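Local coordinates for E3 ubiquitin-protein ligase HERC2 (Homo sapiens, PDB 4L1M) that probably acts as an E3 ubiquitin ligase, its first RCC1-like domain folding into a seven-bladed beta-propeller of the kind that often serves in binding partners, at residues H322-T327 with I368-A373; K263-S268 with V313-A318; H333-N338 with P352-L357. One frame throughout, in Å; residues are numbered along the deposited sequence.

Contact 1 of 3, residues H322-T327 with I368-A373; sequences HCLALT and IACGPA
The imidazole of H322 and the thiol of C370 meet at a slant: SG lies 4.3 Å from the centroid of the H322 ring and 40° off its normal, neither squarely over the face nor at the rim. NE2 is the ring atom closest to the sulfur, while the ring edge at CE1 faces the backbone beyond, CE1 lying 3.4 Å from G371 O, with P372 O also near the ring plane but farther off. CG of H322 sits between its own backbone N and carbonyl carbon (chi1 81°), which swings the ring out of the line of its strand and over toward C370. The polar end is fixed by S375, whose OG is hydrogen-bonded to NE2, so the ring is held by the strand that follows C370 in the chain.

The same sulfur has L324 on another side, with CG 3.7 Å from C370 SG. Strands 322-327 and 365-370 run almost exactly antiparallel here, at 175°, yet their axes stay 7.2 Å apart: they belong to adjacent blades of the RCC1-type beta-propeller, and side chains rather than backbone pairing fill the interface. I368 reaches across that gap. Its extended outer chain carries CD1 up against the opposite strand between L324 and L326, where it lies 3.6 Å from L326 N and about as close to L324 O, touching the CB atoms of both leucines.

L324 and I368 cross at a slant, CD1 of L324 lying over the branch point of I368, 3.9 Å from its CG2. On the far side of this seam, D315 and A317 of the neighbouring strand 313-318 also pack on I368, and A317 touches C370.

Contact 2 of 3, residues K263-S268 with V313-A318; sequences KVRCGS and VIDVAA. With SO4 (sulfate ion), chain F.
R265 and D315 form a salt bridge between the innermost strands of two successive propeller blades, NH2 of the arginine standing 2.8 Å from OD1 of the aspartate. The hydrogen bond within it is noticeably bent, with an N-H...O angle of 138°. OD1 receives it on its syn side, while the guanidinium and carboxylate planes are turned 52° apart, so the two groups engage through a single nitrogen and a single oxygen rather than as a flat two-pronged pair. D315 extends its carboxylate with CG anti to the backbone N, and in R265 the bend at the second torsion carries the outer chain across strand 313-318 to the carboxylate.

This crossing takes the arginine past the backbone of V316: NE is 3.0 Å from V316 O, and CG and CD pass close to the same oxygen. I314 and D315 both face L326 of the next strand in a classic beta bulge, which thus falls at the residue whose carboxylate takes the salt bridge.

Farther toward the C-terminal ends the contact thins to packing round the methyl of A318. The strands run nearly parallel, 19° apart, and draw closest at G267 and A318, whose CA atoms are 5.2 Å from each other. The methyl fills this place, touching CB of R265, C266 O and G267 N, while I272 of the adjoining strand packs on both R265 and V316.

Past the end of the strand, a sulfate, probably from the crystallisation liquor, is also held by R290 and K285; its O4 lies 3.0 Å from S268 OG.

Contact 3 of 3, residues H333-N338 with P352-L357; sequences HSWGSN and PEPAAL
Backbone pairing between S334 and A355 sets the register. S334 N donates to A355 O at 3.3 Å, and A355 N returns a weak bond to S334 O, making an antiparallel hydrogen-bonded pair. Two CA-H...O contacts flank it: H333 CA lies 3.4 Å from A355 O, and P354 CA is equally far from S334 O, the latter nearly straight at 164°. A355 O has a second partner in K351 NZ, a lysine that also bonds to S334 OG.

H333 lays its imidazole across the chain at A356, its partner in the neighbouring non-hydrogen-bonded pair. The methyl of A356 sits over the ring face in a CH-pi contact, CB being 4.2 Å from the centroid of the H333 ring and 16° off the normal, with A356 CA above the same face. NE2 is tied to E331 OE2, a bond that should help fix the ring's rotation.

These strands are the two outer ones of a four-stranded antiparallel propeller blade, 354-356 forming its outermost edge, and the chain turns a corner at both G336 and E353, so the pairing is short.

Side-chain packing lies beyond the backbone bonds. W335 meets P354 obliquely: CE3 of the indole is 3.8 Å from P354 CB and touches CG as well. The indole takes the position between the backbone N and carbonyl carbon (chi1 69°), turning it back over strand 322-327, where C323 and A325 pack on it; NE1 bonds to R290 O. L357 closes the other end with its two methyls around the S334 side chain, CD2 reaching 3.8 Å from OG, whose hydrogen-bond partners also include H343 ND1.

In the fold
Following the chain, contact 2 comes first: it closes a loop of 44 residues that holds the remaining strands of the preceding blade, and strand 313-318 returns to the centre, joining two successive blades. Strands 322-327 and 332-335 follow, each pairing with the one before, so contacts 1 and 2 meet through L324 and A317. A loop of 13 residues between the segments leads back to 354-356, where contact 3 completes the outer edge of this blade. That loop is nested inside the larger one closed by contact 1, as the chain goes on to strand 365-370 in the closing sheet, which also contains the N-terminal strand 27-31. Contact 2 stands in series with both.

Contact 1 of 3, residues H322-T327 with I368-A373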
ATOM      1  N   HIS A 322      -7.933  -5.259   7.503  1.00 40.58           N
ATOM      2  CA  HIS A 322      -8.565  -4.052   8.045  1.00 42.00           C
ATOM      3  C   HIS A 322      -8.095  -2.831   7.275  1.00 43.26           C
ATOM      4  O   HIS A 322      -7.101  -2.904   6.569  1.00 46.40           O
ATOM      5  CB  HIS A 322      -8.284  -3.888   9.529  1.00 42.68           C
ATOM      6  CG  HIS A 322      -6.948  -3.291   9.847  1.00 43.16           C
ATOM      7  ND1 HIS A 322      -5.779  -4.011   9.788  1.00 42.74           N
ATOM      8  CD2 HIS A 322      -6.602  -2.058  10.288  1.00 44.70           C
ATOM      9  CE1 HIS A 322      -4.767  -3.249  10.153  1.00 42.51           C
ATOM     10  NE2 HIS A 322      -5.239  -2.059  10.469  1.00 45.09           N
ATOM     11  N   CYS A 323      -8.832  -1.730   7.377  1.00 42.22           N
ATOM     12  CA  CYS A 323      -8.523  -0.521   6.620  1.00 41.63           C
ATOM     13  C   CYS A 323      -8.724   0.710   7.447  1.00 41.31           C
ATOM     14  O   CYS A 323      -9.489   0.694   8.396  1.00 41.67           O
ATOM     15  CB  CYS A 323      -9.452  -0.371   5.430  1.00 42.94           C
ATOM     16  SG  CYS A 323      -9.317  -1.645   4.196  1.00 42.57           S
ATOM     17  N   LEU A 324      -8.024   1.769   7.051  1.00 41.01           N
ATOM     18  CA  LEU A 324      -8.252   3.117   7.533  1.00 42.66           C
ATOM     19  C   LEU A 324      -8.590   4.009   6.344  1.00 42.05           C
ATOM     20  O   LEU A 324      -8.111   3.779   5.234  1.00 40.37           O
ATOM     21  CB  LEU A 324      -7.017   3.706   8.202  1.00 43.33           C
ATOM     22  CG  LEU A 324      -6.401   3.067   9.445  1.00 44.64           C
ATOM     23  CD1 LEU A 324      -5.552   4.083  10.195  1.00 44.98           C
ATOM     24  CD2 LEU A 324      -7.446   2.486  10.380  1.00 46.08           C
ATOM     25  N   ALA A 325      -9.415   5.018   6.600  1.00 43.02           N
ATOM     26  CA  ALA A 325      -9.690   6.068   5.634  1.00 44.55           C
ATOM     27  C   ALA A 325      -9.575   7.445   6.269  1.00 45.31           C
ATOM     28  O   ALA A 325     -10.116   7.687   7.356  1.00 48.06           O
ATOM     29  CB  ALA A 325     -11.063   5.885   5.056  1.00 46.58           C
ATOM     30  N   LEU A 326      -8.837   8.329   5.614  1.00 44.82           N
ATOM     31  CA  LEU A 326      -8.675   9.701   6.080  1.00 47.50           C
ATOM     32  C   LEU A 326      -9.563  10.625   5.240  1.00 48.73           C
ATOM     33  O   LEU A 326      -9.579  10.520   4.008  1.00 48.66           O
ATOM     34  CB  LEU A 326      -7.212  10.104   5.942  1.00 47.58           C
ATOM     35  CG  LEU A 326      -6.834  11.534   6.335  1.00 49.25           C
ATOM     36  CD1 LEU A 326      -7.069  11.765   7.813  1.00 50.05           C
ATOM     37  CD2 LEU A 326      -5.368  11.756   5.983  1.00 49.35           C
ATOM     38  N   THR A 327     -10.300  11.503   5.897  1.00 50.32           N
ATOM     39  CA  THR A 327     -11.166  12.444   5.199  1.00 52.65           C
ATOM     40  C   THR A 327     -10.528  13.822   5.078  1.00 54.56           C
ATOM     41  O   THR A 327      -9.616  14.179   5.839  1.00 54.20           O
ATOM     42  CB  THR A 327     -12.522  12.613   5.913  1.00 54.76           C
ATOM     43  OG1 THR A 327     -12.345  13.339   7.132  1.00 56.34           O
ATOM     44  CG2 THR A 327     -13.149  11.266   6.214  1.00 54.08           C
ATOM     45  N   ILE A 368      -1.909   8.116   7.087  1.00 42.06           N
ATOM     46  CA  ILE A 368      -2.324   6.865   7.720  1.00 41.33           C
ATOM     47  C   ILE A 368      -1.587   5.706   7.099  1.00 39.63           C
ATOM     48  O   ILE A 368      -1.140   5.797   5.968  1.00 40.63           O
ATOM     49  CB  ILE A 368      -3.831   6.639   7.574  1.00 41.10           C
ATOM     50  CG1 ILE A 368      -4.270   6.912   6.124  1.00 40.04           C
ATOM     51  CG2 ILE A 368      -4.577   7.533   8.558  1.00 42.79           C
ATOM     52  CD1 ILE A 368      -5.703   6.512   5.824  1.00 39.98           C
ATOM     53  N   ALA A 369      -1.475   4.606   7.825  1.00 40.25           N
ATOM     54  CA  ALA A 369      -0.809   3.404   7.302  1.00 39.65           C
ATOM     55  C   ALA A 369      -1.243   2.184   8.086  1.00 41.82           C
ATOM     56  O   ALA A 369      -1.499   2.306   9.278  1.00 42.48           O
ATOM     57  CB  ALA A 369       0.694   3.559   7.385  1.00 38.60           C
ATOM     58  N   CYS A 370      -1.311   1.013   7.427  1.00 42.97           N
ATOM     59  CA  CYS A 370      -1.687  -0.252   8.105  1.00 44.84           C
ATOM     60  C   CYS A 370      -0.698  -1.385   7.887  1.00 42.09           C
ATOM     61  O   CYS A 370      -0.279  -1.630   6.783  1.00 43.09           O
ATOM     62  CB  CYS A 370      -3.050  -0.732   7.614  1.00 46.94           C
ATOM     63  SG  CYS A 370      -4.380   0.441   7.901  1.00 48.74           S
ATOM     64  N   GLY A 371      -0.360  -2.087   8.957  1.00 42.99           N
ATOM     65  CA  GLY A 371       0.344  -3.360   8.874  1.00 42.99           C
ATOM     66  C   GLY A 371      -0.670  -4.493   8.911  1.00 44.41           C
ATOM     67  O   GLY A 371      -1.882  -4.269   8.752  1.00 46.30           O
ATOM     68  N   PRO A 372      -0.195  -5.716   9.108  1.00 43.03           N
ATOM     69  CA  PRO A 372      -1.124  -6.832   9.193  1.00 43.11           C
ATOM     70  C   PRO A 372      -2.000  -6.825  10.463  1.00 43.98           C
ATOM     71  O   PRO A 372      -3.107  -7.324  10.438  1.00 44.14           O
ATOM     72  CB  PRO A 372      -0.197  -8.043   9.173  1.00 43.41           C
ATOM     73  CG  PRO A 372       1.073  -7.548   9.754  1.00 42.73           C
ATOM     74  CD  PRO A 372       1.202  -6.145   9.268  1.00 42.48           C
ATOM     75  N   ALA A 373      -1.498  -6.294  11.565  1.00 45.33           N
ATOM     76  CA  ALA A 373      -2.294  -6.211  12.805  1.00 45.80           C
ATOM     77  C   ALA A 373      -2.096  -4.855  13.496  1.00 47.10           C
ATOM     78  O   ALA A 373      -2.215  -4.738  14.720  1.00 49.03           O
ATOM     79  CB  ALA A 373      -1.909  -7.349  13.722  1.00 45.59           C
TER

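Contact 2 of 3, residues K263-S268 with V313-A318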
ATOM      1  N   LYS A 263      -6.867   6.529  -6.926  1.00 44.57           N
ATOM      2  CA  LYS A 263      -5.986   5.621  -6.196  1.00 44.45           C
ATOM      3  C   LYS A 263      -6.628   4.246  -6.060  1.00 43.00           C
ATOM      4  O   LYS A 263      -7.859   4.124  -6.038  1.00 45.15           O
ATOM      5  CB  LYS A 263      -5.661   6.162  -4.806  1.00 45.99           C
ATOM      6  CG  LYS A 263      -4.631   7.281  -4.761  1.00 49.83           C
ATOM      7  N   VAL A 264      -5.779   3.222  -6.032  1.00 39.80           N
ATOM      8  CA  VAL A 264      -6.200   1.878  -5.748  1.00 40.18           C
ATOM      9  C   VAL A 264      -5.366   1.332  -4.600  1.00 40.37           C
ATOM     10  O   VAL A 264      -4.229   1.754  -4.399  1.00 39.35           O
ATOM     11  CB  VAL A 264      -6.060   0.921  -6.970  1.00 39.86           C
ATOM     12  CG1 VAL A 264      -7.209   1.116  -7.954  1.00 40.61           C
ATOM     13  CG2 VAL A 264      -4.713   1.094  -7.653  1.00 39.69           C
ATOM     14  N   ARG A 265      -5.938   0.363  -3.885  1.00 41.21           N
ATOM     15  CA  ARG A 265      -5.237  -0.354  -2.835  1.00 43.17           C
ATOM     16  C   ARG A 265      -5.680  -1.801  -2.869  1.00 42.03           C
ATOM     17  O   ARG A 265      -6.773  -2.098  -3.332  1.00 40.66           O
ATOM     18  CB  ARG A 265      -5.532   0.247  -1.462  1.00 46.13           C
ATOM     19  CG  ARG A 265      -5.237   1.737  -1.324  1.00 50.29           C
ATOM     20  CD  ARG A 265      -3.785   2.040  -1.040  1.00 49.36           C
ATOM     21  NE  ARG A 265      -3.644   3.490  -0.880  1.00 55.15           N
ATOM     22  CZ  ARG A 265      -2.485   4.145  -0.824  1.00 59.23           C
ATOM     23  NH1 ARG A 265      -1.314   3.503  -0.886  1.00 57.32           N
ATOM     24  NH2 ARG A 265      -2.492   5.456  -0.671  1.00 62.06           N
ATOM     25  N   CYS A 266      -4.808  -2.682  -2.381  1.00 40.28           N
ATOM     26  CA  CYS A 266      -5.090  -4.092  -2.228  1.00 39.98           C
ATOM     27  C   CYS A 266      -4.885  -4.484  -0.761  1.00 39.67           C
ATOM     28  O   CYS A 266      -3.873  -4.164  -0.175  1.00 36.85           O
ATOM     29  CB  CYS A 266      -4.118  -4.905  -3.067  1.00 41.21           C
ATOM     30  SG  CYS A 266      -4.391  -4.745  -4.831  1.00 46.68           S
ATOM     31  N   GLY A 267      -5.857  -5.159  -0.168  1.00 39.75           N
ATOM     32  CA  GLY A 267      -5.630  -5.860   1.092  1.00 38.85           C
ATOM     33  C   GLY A 267      -5.597  -7.308   0.718  1.00 38.10           C
ATOM     34  O   GLY A 267      -5.539  -7.627  -0.464  1.00 39.55           O
ATOM     35  N   SER A 268      -5.680  -8.198   1.695  1.00 38.39           N
ATOM     36  CA  SER A 268      -5.593  -9.640   1.410  1.00 37.11           C
ATOM     37  C   SER A 268      -6.846 -10.125   0.711  1.00 35.73           C
ATOM     38  O   SER A 268      -7.913 -10.176   1.301  1.00 37.62           O
ATOM     39  CB  SER A 268      -5.364 -10.443   2.696  1.00 37.19           C
ATOM     40  OG  SER A 268      -5.238 -11.820   2.400  1.00 36.50           O
ATOM     41  N   VAL A 313     -13.306  11.340   1.216  1.00 51.70           N
ATOM     42  CA  VAL A 313     -12.121  10.590   1.600  1.00 48.80           C
ATOM     43  C   VAL A 313     -10.941  10.987   0.725  1.00 48.08           C
ATOM     44  O   VAL A 313     -11.070  11.060  -0.505  1.00 46.72           O
ATOM     45  CB  VAL A 313     -12.372   9.087   1.465  1.00 46.54           C
ATOM     46  CG1 VAL A 313     -11.116   8.305   1.780  1.00 44.66           C
ATOM     47  CG2 VAL A 313     -13.504   8.673   2.374  1.00 47.28           C
ATOM     48  N   ILE A 314      -9.797  11.256   1.358  1.00 48.58           N
ATOM     49  CA  ILE A 314      -8.591  11.669   0.621  1.00 49.30           C
ATOM     50  C   ILE A 314      -7.499  10.613   0.613  1.00 47.58           C
ATOM     51  O   ILE A 314      -6.581  10.705  -0.180  1.00 48.41           O
ATOM     52  CB  ILE A 314      -8.019  13.028   1.120  1.00 52.01           C
ATOM     53  CG1 ILE A 314      -7.418  12.920   2.540  1.00 51.69           C
ATOM     54  CG2 ILE A 314      -9.098  14.107   1.041  1.00 54.17           C
ATOM     55  CD1 ILE A 314      -6.775  14.201   3.014  1.00 53.12           C
ATOM     56  N   ASP A 315      -7.582   9.628   1.497  1.00 46.83           N
ATOM     57  CA  ASP A 315      -6.696   8.465   1.417  1.00 46.63           C
ATOM     58  C   ASP A 315      -7.306   7.261   2.137  1.00 45.70           C
ATOM     59  O   ASP A 315      -8.115   7.400   3.060  1.00 45.55           O
ATOM     60  CB  ASP A 315      -5.300   8.775   2.016  1.00 48.29           C
ATOM     61  CG  ASP A 315      -4.250   7.652   1.740  1.00 47.72           C
ATOM     62  OD1 ASP A 315      -4.357   6.895   0.756  1.00 46.99           O
ATOM     63  OD2 ASP A 315      -3.312   7.523   2.526  1.00 50.55           O
ATOM     64  N   VAL A 316      -6.926   6.085   1.674  1.00 44.54           N
ATOM     65  CA  VAL A 316      -7.317   4.828   2.284  1.00 45.70           C
ATOM     66  C   VAL A 316      -6.066   3.999   2.439  1.00 43.34           C
ATOM     67  O   VAL A 316      -5.241   3.969   1.556  1.00 40.92           O
ATOM     68  CB  VAL A 316      -8.305   4.031   1.393  1.00 46.13           C
ATOM     69  CG1 VAL A 316      -8.485   2.616   1.935  1.00 45.56           C
ATOM     70  CG2 VAL A 316      -9.646   4.741   1.319  1.00 46.91           C
ATOM     71  N   ALA A 317      -5.943   3.321   3.573  1.00 45.43           N
ATOM     72  CA  ALA A 317      -4.798   2.446   3.841  1.00 43.09           C
ATOM     73  C   ALA A 317      -5.364   1.071   4.174  1.00 42.22           C
ATOM     74  O   ALA A 317      -6.164   0.935   5.084  1.00 42.87           O
ATOM     75  CB  ALA A 317      -3.982   2.992   4.979  1.00 42.10           C
ATOM     76  N   ALA A 318      -4.976   0.078   3.390  1.00 41.39           N
ATOM     77  CA  ALA A 318      -5.487  -1.274   3.531  1.00 41.14           C
ATOM     78  C   ALA A 318      -4.418  -2.130   4.148  1.00 39.43           C
ATOM     79  O   ALA A 318      -3.379  -2.287   3.569  1.00 37.61           O
ATOM     80  CB  ALA A 318      -5.870  -1.830   2.169  1.00 40.42           C
TER
HETATM   81  S   SO4 F 803      -7.069 -14.327   4.486  1.00 61.50           S
HETATM   82  O1  SO4 F 803      -6.458 -13.137   5.081  1.00 59.18           O
HETATM   83  O2  SO4 F 803      -6.217 -15.490   4.840  1.00 60.11           O
HETATM   84  O3  SO4 F 803      -8.441 -14.574   4.980  1.00 64.72           O
HETATM   85  O4  SO4 F 803      -7.168 -14.093   3.028  1.00 62.52           O

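Contact 3 of 3, residues H333-N338 with P352-L357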
ATOM      1  N   HIS A 333     -11.497   7.070   9.787  1.00 49.40           N
ATOM      2  CA  HIS A 333     -12.487   5.977   9.884  1.00 48.34           C
ATOM      3  C   HIS A 333     -11.785   4.639   9.734  1.00 46.25           C
ATOM      4  O   HIS A 333     -10.770   4.536   9.061  1.00 43.42           O
ATOM      5  CB  HIS A 333     -13.507   6.134   8.776  1.00 48.28           C
ATOM      6  CG  HIS A 333     -14.364   7.356   8.918  1.00 51.63           C
ATOM      7  ND1 HIS A 333     -15.728   7.283   9.110  1.00 53.15           N
ATOM      8  CD2 HIS A 333     -14.057   8.678   8.903  1.00 53.25           C
ATOM      9  CE1 HIS A 333     -16.222   8.503   9.215  1.00 55.83           C
ATOM     10  NE2 HIS A 333     -15.230   9.370   9.096  1.00 55.22           N
ATOM     11  N   SER A 334     -12.325   3.606  10.352  1.00 46.51           N
ATOM     12  CA  SER A 334     -11.777   2.264  10.152  1.00 44.56           C
ATOM     13  C   SER A 334     -12.884   1.219  10.096  1.00 45.74           C
ATOM     14  O   SER A 334     -13.997   1.462  10.532  1.00 48.24           O
ATOM     15  CB  SER A 334     -10.809   1.913  11.272  1.00 43.67           C
ATOM     16  OG  SER A 334     -11.508   1.571  12.458  1.00 45.14           O
ATOM     17  N   TRP A 335     -12.550   0.055   9.567  1.00 45.75           N
ATOM     18  CA  TRP A 335     -13.463  -1.099   9.535  1.00 47.98           C
ATOM     19  C   TRP A 335     -12.672  -2.368   9.290  1.00 45.65           C
ATOM     20  O   TRP A 335     -11.506  -2.317   8.890  1.00 43.08           O
ATOM     21  CB  TRP A 335     -14.526  -0.943   8.428  1.00 47.91           C
ATOM     22  CG  TRP A 335     -13.959  -1.030   7.059  1.00 44.99           C
ATOM     23  CD1 TRP A 335     -13.836  -2.136   6.318  1.00 45.02           C
ATOM     24  CD2 TRP A 335     -13.441   0.043   6.276  1.00 43.96           C
ATOM     25  NE1 TRP A 335     -13.283  -1.838   5.099  1.00 44.03           N
ATOM     26  CE2 TRP A 335     -13.034  -0.495   5.054  1.00 42.71           C
ATOM     27  CE3 TRP A 335     -13.309   1.418   6.481  1.00 44.80           C
ATOM     28  CZ2 TRP A 335     -12.482   0.281   4.039  1.00 41.37           C
ATOM     29  CZ3 TRP A 335     -12.757   2.190   5.464  1.00 44.07           C
ATOM     30  CH2 TRP A 335     -12.340   1.609   4.263  1.00 41.64           C
ATOM     31  N   GLY A 336     -13.332  -3.500   9.504  1.00 46.70           N
ATOM     32  CA  GLY A 336     -12.756  -4.793   9.174  1.00 45.36           C
ATOM     33  C   GLY A 336     -12.432  -5.633  10.384  1.00 46.99           C
ATOM     34  O   GLY A 336     -13.113  -5.570  11.411  1.00 48.07           O
ATOM     35  N   SER A 337     -11.396  -6.455  10.246  1.00 46.74           N
ATOM     36  CA  SER A 337     -11.089  -7.457  11.252  1.00 48.57           C
ATOM     37  C   SER A 337     -10.578  -6.787  12.515  1.00 49.22           C
ATOM     38  O   SER A 337      -9.911  -5.752  12.452  1.00 46.89           O
ATOM     39  CB  SER A 337     -10.061  -8.456  10.704  1.00 48.48           C
ATOM     40  OG  SER A 337      -9.510  -9.257  11.736  1.00 51.09           O
ATOM     41  N   ASN A 338     -10.902  -7.386  13.662  1.00 51.96           N
ATOM     42  CA  ASN A 338     -10.421  -6.900  14.952  1.00 52.52           C
ATOM     43  C   ASN A 338      -9.903  -8.041  15.835  1.00 54.70           C
ATOM     44  O   ASN A 338      -9.990  -7.975  17.069  1.00 57.33           O
ATOM     45  CB  ASN A 338     -11.531  -6.122  15.660  1.00 52.44           C
ATOM     46  CG  ASN A 338     -11.007  -5.235  16.781  1.00 52.83           C
ATOM     47  OD1 ASN A 338      -9.892  -4.733  16.718  1.00 50.87           O
ATOM     48  ND2 ASN A 338     -11.824  -5.038  17.817  1.00 54.48           N
ATOM     49  N   PRO A 352     -17.877  -4.189  11.557  1.00 52.33           N
ATOM     50  CA  PRO A 352     -18.538  -4.416  10.266  1.00 51.70           C
ATOM     51  C   PRO A 352     -18.568  -3.222   9.329  1.00 51.74           C
ATOM     52  O   PRO A 352     -18.305  -3.374   8.136  1.00 50.63           O
ATOM     53  CB  PRO A 352     -19.970  -4.799  10.672  1.00 53.51           C
ATOM     54  CG  PRO A 352     -19.823  -5.423  12.005  1.00 54.49           C
ATOM     55  CD  PRO A 352     -18.718  -4.658  12.681  1.00 54.66           C
ATOM     56  N   GLU A 353     -18.909  -2.056   9.857  1.00 55.22           N
ATOM     57  CA  GLU A 353     -19.054  -0.879   9.031  1.00 57.81           C
ATOM     58  C   GLU A 353     -18.087   0.217   9.450  1.00 56.77           C
ATOM     59  O   GLU A 353     -17.687   0.270  10.605  1.00 59.70           O
ATOM     60  CB  GLU A 353     -20.476  -0.365   9.104  1.00 61.70           C
ATOM     61  CG  GLU A 353     -21.495  -1.426   8.764  1.00 64.43           C
ATOM     62  CD  GLU A 353     -22.591  -0.867   7.890  1.00 67.85           C
ATOM     63  OE1 GLU A 353     -23.754  -1.099   8.205  1.00 67.51           O
ATOM     64  OE2 GLU A 353     -22.273  -0.175   6.885  1.00 70.99           O
ATOM     65  N   PRO A 354     -17.725   1.100   8.501  1.00 53.81           N
ATOM     66  CA  PRO A 354     -16.853   2.219   8.803  1.00 53.86           C
ATOM     67  C   PRO A 354     -17.452   3.176   9.818  1.00 55.18           C
ATOM     68  O   PRO A 354     -18.657   3.411   9.823  1.00 57.43           O
ATOM     69  CB  PRO A 354     -16.682   2.924   7.448  1.00 53.70           C
ATOM     70  CG  PRO A 354     -17.100   1.919   6.426  1.00 51.75           C
ATOM     71  CD  PRO A 354     -18.119   1.066   7.080  1.00 52.54           C
ATOM     72  N   ALA A 355     -16.604   3.714  10.674  1.00 53.91           N
ATOM     73  CA  ALA A 355     -17.028   4.691  11.670  1.00 55.52           C
ATOM     74  C   ALA A 355     -15.794   5.430  12.163  1.00 54.24           C
ATOM     75  O   ALA A 355     -14.707   4.860  12.218  1.00 53.47           O
ATOM     76  CB  ALA A 355     -17.751   4.016  12.826  1.00 56.42           C
ATOM     77  N   ALA A 356     -15.964   6.705  12.472  1.00 55.96           N
ATOM     78  CA  ALA A 356     -14.867   7.551  12.912  1.00 56.01           C
ATOM     79  C   ALA A 356     -14.290   6.987  14.182  1.00 56.72           C
ATOM     80  O   ALA A 356     -15.029   6.545  15.047  1.00 57.87           O
ATOM     81  CB  ALA A 356     -15.355   8.973  13.150  1.00 58.09           C
ATOM     82  N   LEU A 357     -12.968   6.962  14.266  1.00 56.28           N
ATOM     83  CA  LEU A 357     -12.300   6.643  15.499  1.00 58.55           C
ATOM     84  C   LEU A 357     -12.294   7.904  16.340  1.00 62.08           C
ATOM     85  O   LEU A 357     -12.034   8.981  15.816  1.00 61.68           O
ATOM     86  CB  LEU A 357     -10.874   6.197  15.228  1.00 57.09           C
ATOM     87  CG  LEU A 357     -10.740   4.832  14.560  1.00 56.57           C
ATOM     88  CD1 LEU A 357      -9.362   4.652  13.955  1.00 54.11           C
ATOM     89  CD2 LEU A 357     -11.041   3.720  15.555  1.00 58.70           C
TER